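Local coordinates for dTDP-4-dehydrorhamnose 3,5-epimerase (Sulfolobus tokodaii, PDB 2B9U), which probably catalyses the epimerisation at C3' and C5' of dTDP-4-dehydro-6-deoxy-glucose, forming dTDP-4-dehydro-rhamnose for the dTDP-L-rhamnose pathway, at residues V44-R58 against F120-H134. Numbering follows the deposited sequence.
Sequences VIQTNMSFSRKGVVR and FQALEDSIVIYFITH
Strands 44-52 and 126-133 run antiparallel, their axes 4.6 Å apart at closest approach, with a classic beta bulge where Ile-45 and Gln-46 both face Ile-132, whose carbonyl O accepts from both backbone N atoms. Both chains then turn back, through Arg-53 to Val-56 and Leu-123 to Asp-125, and residues 57-58 pair antiparallel with 120-122 in a second sheet. This double step from one sheet to the other belongs to the flattened jelly-roll barrel of the cupin-like RmlC family.

On the face carrying Asn-48, Ser-50, Ser-52 and Tyr-130, the short serines bring their hydroxyls to the edges of the Tyr-130 and Phe-120 rings. Ser-50 OG hydrogen-bonds Tyr-130 OH at 2.8 Å; its chi1 of 65° sets OG between backbone N and carbonyl carbon. A water bonds Ser-50 OG and donates to Ser-126 O. Ser-52 OG takes a bond from Arg-58 NE (2.8 Å), while Ser-50 CB lies over one face of the guanidinium. Farther along, Ile-132 CD1 packs on the amide of Asn-48, 3.3 Å from ND2, and Asn-48 OD1 accepts a nearly straight bond from Gln-46 NE2. Gln-46 OE1 in turn holds the backbone N of Tyr-137, predicted to stack on the substrate's thymidine.

On the other face Met-49 SD rests against Ile-127 CG2 (3.7 Å) and Ile-129 CD1, its flexible thioether fitting between branched neighbours; Met-49 and Phe-51 also pack on Phe-26 of the second subunit. Asp-125 OD1 accepts from Lys-54 N (2.9 Å) in the type II beta turn Arg-53 to Val-56, where Gly-55 fits because a CB at phi 94° would jam against Lys-54 O; its N bonds Ala-122 O.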
loop_
_atom_site.group_PDB
_atom_site.type_symbol
_atom_site.label_atom_id
_atom_site.label_comp_id
_atom_site.label_asym_id
_atom_site.label_seq_id
_atom_site.Cartn_x
_atom_site.Cartn_y
_atom_site.Cartn_z
ATOM N N VAL A 44 5.733 2.116 9.542
ATOM C CA VAL A 44 4.392 2.448 9.087
ATOM C C VAL A 44 3.375 1.928 10.106
ATOM O O VAL A 44 3.466 0.787 10.554
ATOM C CB VAL A 44 4.120 1.872 7.663
ATOM C CG1 VAL A 44 2.672 2.112 7.236
ATOM C CG2 VAL A 44 5.086 2.509 6.619
ATOM N N ILE A 45 2.413 2.773 10.474
ATOM C CA ILE A 45 1.422 2.414 11.481
ATOM C C ILE A 45 -0.011 2.370 10.937
ATOM O O ILE A 45 -0.895 1.765 11.553
ATOM C CB ILE A 45 1.530 3.319 12.746
ATOM C CG1 ILE A 45 1.498 4.815 12.399
ATOM C CG2 ILE A 45 2.867 3.055 13.462
ATOM C CD1 ILE A 45 0.143 5.405 12.080
ATOM N N GLN A 46 -0.219 2.993 9.779
ATOM C CA GLN A 46 -1.534 3.109 9.148
ATOM C C GLN A 46 -1.308 3.248 7.653
ATOM O O GLN A 46 -0.324 3.839 7.246
ATOM C CB GLN A 46 -2.260 4.352 9.672
ATOM C CG GLN A 46 -3.578 4.627 9.014
ATOM C CD GLN A 46 -4.471 5.532 9.814
ATOM O OE1 GLN A 46 -4.280 5.713 11.015
ATOM N NE2 GLN A 46 -5.483 6.091 9.155
ATOM N N THR A 47 -2.183 2.655 6.849
ATOM C CA THR A 47 -2.161 2.868 5.396
ATOM C C THR A 47 -3.547 3.303 4.926
ATOM O O THR A 47 -4.565 2.671 5.249
ATOM C CB THR A 47 -1.603 1.626 4.656
ATOM O OG1 THR A 47 -0.257 1.413 5.084
ATOM C CG2 THR A 47 -1.596 1.796 3.125
ATOM N N ASN A 48 -3.596 4.417 4.214
ATOM C CA ASN A 48 -4.844 4.900 3.618
ATOM C C ASN A 48 -4.793 4.817 2.092
ATOM O O ASN A 48 -3.712 4.688 1.514
ATOM C CB ASN A 48 -5.116 6.352 4.030
ATOM C CG ASN A 48 -5.458 6.504 5.515
ATOM O OD1 ASN A 48 -5.808 5.542 6.185
ATOM N ND2 ASN A 48 -5.387 7.727 6.012
ATOM N N MET A 49 -5.965 4.920 1.461
ATOM C CA MET A 49 -6.082 4.984 0.010
ATOM C C MET A 49 -7.191 5.926 -0.410
ATOM O O MET A 49 -8.266 5.954 0.189
ATOM C CB MET A 49 -6.329 3.591 -0.598
ATOM C CG MET A 49 -6.343 3.581 -2.142
ATOM S SD MET A 49 -6.488 1.943 -2.880
ATOM C CE MET A 49 -8.147 2.004 -3.523
ATOM N N SER A 50 -6.914 6.719 -1.441
ATOM C CA SER A 50 -7.944 7.553 -2.051
ATOM C C SER A 50 -7.958 7.347 -3.543
ATOM O O SER A 50 -6.919 7.051 -4.148
ATOM C CB SER A 50 -7.745 9.034 -1.726
ATOM O OG SER A 50 -6.555 9.551 -2.295
ATOM N N PHE A 51 -9.146 7.489 -4.128
ATOM C CA PHE A 51 -9.281 7.614 -5.558
ATOM C C PHE A 51 -9.782 9.030 -5.848
ATOM O O PHE A 51 -10.753 9.487 -5.257
ATOM C CB PHE A 51 -10.249 6.574 -6.117
ATOM C CG PHE A 51 -10.686 6.866 -7.525
ATOM C CD1 PHE A 51 -9.771 6.764 -8.590
ATOM C CD2 PHE A 51 -11.989 7.265 -7.794
ATOM C CE1 PHE A 51 -10.162 7.051 -9.897
ATOM C CE2 PHE A 51 -12.382 7.548 -9.095
ATOM C CZ PHE A 51 -11.466 7.438 -10.151
ATOM N N SER A 52 -9.100 9.727 -6.745
ATOM C CA SER A 52 -9.403 11.109 -7.025
ATOM C C SER A 52 -9.592 11.279 -8.521
ATOM O O SER A 52 -8.728 10.905 -9.305
ATOM C CB SER A 52 -8.277 12.019 -6.504
ATOM O OG SER A 52 -8.018 11.748 -5.123
ATOM N N ARG A 53 -10.730 11.843 -8.905
ATOM C CA ARG A 53 -11.011 12.176 -10.299
ATOM C C ARG A 53 -10.126 13.332 -10.699
ATOM O O ARG A 53 -9.719 14.109 -9.847
ATOM C CB ARG A 53 -12.490 12.539 -10.465
ATOM C CG ARG A 53 -13.399 11.338 -10.285
ATOM C CD ARG A 53 -14.849 11.707 -10.095
ATOM N NE ARG A 53 -15.660 10.499 -9.919
ATOM C CZ ARG A 53 -16.991 10.464 -9.907
ATOM N NH1 ARG A 53 -17.705 11.574 -10.080
ATOM N NH2 ARG A 53 -17.612 9.305 -9.734
ATOM N N LYS A 54 -9.828 13.445 -11.990
ATOM C CA LYS A 54 -8.993 14.533 -12.507
ATOM C C LYS A 54 -9.453 15.912 -12.033
ATOM O O LYS A 54 -10.643 16.248 -12.089
ATOM C CB LYS A 54 -8.947 14.482 -14.032
ATOM C CG LYS A 54 -8.151 15.590 -14.716
ATOM C CD LYS A 54 -8.062 15.364 -16.232
ATOM C CE LYS A 54 -7.452 16.580 -16.943
ATOM N NZ LYS A 54 -7.424 16.448 -18.444
ATOM N N GLY A 55 -8.489 16.701 -11.558
ATOM C CA GLY A 55 -8.748 18.055 -11.103
ATOM C C GLY A 55 -9.016 18.167 -9.617
ATOM O O GLY A 55 -9.036 19.280 -9.066
ATOM N N VAL A 56 -9.238 17.025 -8.971
ATOM C CA VAL A 56 -9.491 17.003 -7.532
ATOM C C VAL A 56 -8.274 17.564 -6.801
ATOM O O VAL A 56 -7.141 17.259 -7.167
ATOM C CB VAL A 56 -9.866 15.565 -7.033
ATOM C CG1 VAL A 56 -9.641 15.408 -5.535
ATOM C CG2 VAL A 56 -11.310 15.243 -7.409
ATOM N N VAL A 57 -8.526 18.404 -5.797
ATOM C CA VAL A 57 -7.502 18.841 -4.863
ATOM C C VAL A 57 -7.869 18.333 -3.477
ATOM O O VAL A 57 -9.022 18.464 -3.056
ATOM C CB VAL A 57 -7.400 20.388 -4.831
ATOM C CG1 VAL A 57 -6.430 20.845 -3.737
ATOM C CG2 VAL A 57 -6.995 20.937 -6.198
ATOM N N ARG A 58 -6.899 17.722 -2.791
ATOM C CA ARG A 58 -7.037 17.324 -1.403
ATOM C C ARG A 58 -5.861 17.946 -0.661
ATOM O O ARG A 58 -4.723 17.788 -1.093
ATOM C CB ARG A 58 -6.972 15.800 -1.248
ATOM C CG ARG A 58 -8.110 15.046 -1.918
ATOM C CD ARG A 58 -7.919 13.537 -1.809
ATOM N NE ARG A 58 -8.831 12.808 -2.680
ATOM C CZ ARG A 58 -9.970 12.235 -2.288
ATOM N NH1 ARG A 58 -10.354 12.301 -1.021
ATOM N NH2 ARG A 58 -10.715 11.584 -3.167
ATOM N N PHE A 120 -2.323 17.434 -2.801
ATOM C CA PHE A 120 -2.042 17.168 -4.206
ATOM C C PHE A 120 -3.228 17.546 -5.067
ATOM O O PHE A 120 -4.355 17.620 -4.574
ATOM C CB PHE A 120 -1.669 15.693 -4.453
ATOM C CG PHE A 120 -2.774 14.710 -4.135
ATOM C CD1 PHE A 120 -3.718 14.351 -5.101
ATOM C CD2 PHE A 120 -2.850 14.118 -2.882
ATOM C CE1 PHE A 120 -4.713 13.434 -4.819
ATOM C CE2 PHE A 120 -3.859 13.193 -2.591
ATOM C CZ PHE A 120 -4.784 12.850 -3.549
ATOM N N GLN A 121 -2.958 17.783 -6.347
ATOM C CA GLN A 121 -3.994 17.757 -7.362
ATOM C C GLN A 121 -3.845 16.529 -8.267
ATOM O O GLN A 121 -2.741 16.207 -8.733
ATOM C CB GLN A 121 -4.017 19.040 -8.195
ATOM C CG GLN A 121 -5.187 19.071 -9.190
ATOM C CD GLN A 121 -5.355 20.405 -9.871
ATOM O OE1 GLN A 121 -4.396 20.987 -10.383
ATOM N NE2 GLN A 121 -6.581 20.890 -9.901
ATOM N N ALA A 122 -4.958 15.833 -8.490
ATOM C CA ALA A 122 -4.979 14.735 -9.456
ATOM C C ALA A 122 -4.902 15.310 -10.878
ATOM O O ALA A 122 -5.737 16.135 -11.273
ATOM C CB ALA A 122 -6.223 13.861 -9.257
ATOM N N LEU A 123 -3.869 14.895 -11.619
ATOM C CA LEU A 123 -3.631 15.350 -12.982
ATOM C C LEU A 123 -4.428 14.488 -13.968
ATOM O O LEU A 123 -4.793 14.917 -15.063
ATOM C CB LEU A 123 -2.112 15.335 -13.293
ATOM C CG LEU A 123 -1.231 16.176 -12.356
ATOM C CD1 LEU A 123 0.232 16.104 -12.731
ATOM C CD2 LEU A 123 -1.666 17.653 -12.282
ATOM N N GLU A 124 -4.681 13.263 -13.532
ATOM C CA GLU A 124 -5.511 12.280 -14.187
ATOM C C GLU A 124 -6.298 11.696 -13.027
ATOM O O GLU A 124 -5.977 11.965 -11.858
ATOM C CB GLU A 124 -4.643 11.140 -14.763
ATOM C CG GLU A 124 -3.802 11.455 -15.975
ATOM C CD GLU A 124 -2.947 10.261 -16.428
ATOM O OE1 GLU A 124 -3.258 9.084 -16.090
ATOM O OE2 GLU A 124 -1.938 10.507 -17.130
ATOM N N ASP A 125 -7.288 10.870 -13.342
ATOM C CA ASP A 125 -7.938 10.000 -12.355
ATOM C C ASP A 125 -6.832 9.189 -11.716
ATOM O O ASP A 125 -6.080 8.520 -12.433
ATOM C CB ASP A 125 -8.927 9.045 -13.035
ATOM C CG ASP A 125 -10.270 9.693 -13.355
ATOM O OD1 ASP A 125 -10.406 10.930 -13.255
ATOM O OD2 ASP A 125 -11.205 8.936 -13.709
ATOM N N SER A 126 -6.718 9.268 -10.388
ATOM C CA SER A 126 -5.564 8.718 -9.658
ATOM C C SER A 126 -5.899 7.964 -8.371
ATOM O O SER A 126 -6.772 8.379 -7.595
ATOM C CB SER A 126 -4.587 9.834 -9.267
ATOM O OG SER A 126 -4.074 10.487 -10.398
ATOM N N ILE A 127 -5.160 6.882 -8.155
ATOM C CA ILE A 127 -5.133 6.173 -6.883
ATOM C C ILE A 127 -3.867 6.541 -6.142
ATOM O O ILE A 127 -2.730 6.314 -6.625
ATOM C CB ILE A 127 -5.192 4.638 -7.065
ATOM C CG1 ILE A 127 -6.507 4.229 -7.739
ATOM C CG2 ILE A 127 -5.052 3.924 -5.717
ATOM C CD1 ILE A 127 -6.428 2.895 -8.444
ATOM N N VAL A 128 -4.075 7.098 -4.961
ATOM C CA VAL A 128 -2.994 7.465 -4.080
ATOM C C VAL A 128 -3.055 6.555 -2.858
ATOM O O VAL A 128 -4.139 6.313 -2.303
ATOM C CB VAL A 128 -3.094 8.981 -3.708
ATOM C CG1 VAL A 128 -2.038 9.408 -2.703
ATOM C CG2 VAL A 128 -2.987 9.816 -4.963
ATOM N N ILE A 129 -1.891 6.034 -2.484
ATOM C CA ILE A 129 -1.678 5.285 -1.247
ATOM C C ILE A 129 -0.868 6.153 -0.304
ATOM O O ILE A 129 0.136 6.763 -0.697
ATOM C CB ILE A 129 -0.906 3.956 -1.499
ATOM C CG1 ILE A 129 -1.567 3.156 -2.622
ATOM C CG2 ILE A 129 -0.754 3.133 -0.194
ATOM C CD1 ILE A 129 -2.593 2.155 -2.222
ATOM N N TYR A 130 -1.313 6.220 0.947
ATOM C CA TYR A 130 -0.581 6.967 1.971
ATOM C C TYR A 130 -0.043 5.986 3.011
ATOM O O TYR A 130 -0.835 5.346 3.719
ATOM C CB TYR A 130 -1.512 7.972 2.675
ATOM C CG TYR A 130 -2.491 8.775 1.828
ATOM C CD1 TYR A 130 -3.557 8.164 1.157
ATOM C CD2 TYR A 130 -2.389 10.168 1.757
ATOM C CE1 TYR A 130 -4.479 8.921 0.416
ATOM C CE2 TYR A 130 -3.307 10.936 1.022
ATOM C CZ TYR A 130 -4.343 10.302 0.352
ATOM O OH TYR A 130 -5.250 11.052 -0.366
ATOM N N PHE A 131 1.274 5.839 3.115
ATOM C CA PHE A 131 1.837 5.055 4.208
ATOM C C PHE A 131 2.115 6.018 5.343
ATOM O O PHE A 131 2.902 6.967 5.181
ATOM C CB PHE A 131 3.102 4.309 3.799
ATOM C CG PHE A 131 2.926 3.432 2.597
ATOM C CD1 PHE A 131 2.306 2.191 2.711
ATOM C CD2 PHE A 131 3.393 3.840 1.351
ATOM C CE1 PHE A 131 2.150 1.371 1.585
ATOM C CE2 PHE A 131 3.233 3.039 0.227
ATOM C CZ PHE A 131 2.615 1.797 0.348
ATOM N N ILE A 132 1.440 5.806 6.471
ATOM C CA ILE A 132 1.429 6.796 7.568
ATOM C C ILE A 132 2.276 6.308 8.735
ATOM O O ILE A 132 2.149 5.152 9.183
ATOM C CB ILE A 132 -0.037 7.180 7.989
ATOM C CG1 ILE A 132 -0.719 7.936 6.855
ATOM C CG2 ILE A 132 -0.096 8.065 9.270
ATOM C CD1 ILE A 132 -2.221 7.813 6.869
ATOM N N THR A 133 3.182 7.175 9.189
ATOM C CA THR A 133 4.086 6.854 10.292
ATOM C C THR A 133 3.756 7.746 11.481
ATOM O O THR A 133 2.970 8.696 11.355
ATOM C CB THR A 133 5.582 7.026 9.897
ATOM O OG1 THR A 133 5.896 8.420 9.801
ATOM C CG2 THR A 133 5.906 6.324 8.548
ATOM N N HIS A 134 4.330 7.407 12.635
ATOM C CA HIS A 134 4.260 8.197 13.887
ATOM C C HIS A 134 2.982 8.017 14.695
ATOM O O HIS A 134 3.022 7.513 15.822
ATOM C CB HIS A 134 4.537 9.696 13.649
ATOM C CG HIS A 134 5.961 10.006 13.329
ATOM N ND1 HIS A 134 6.541 9.665 12.126
ATOM C CD2 HIS A 134 6.924 10.638 14.047
ATOM C CE1 HIS A 134 7.798 10.078 12.111
ATOM N NE2 HIS A 134 8.058 10.666 13.268
HETATM O O HOH W 1 -6.416 9.868 -4.974
#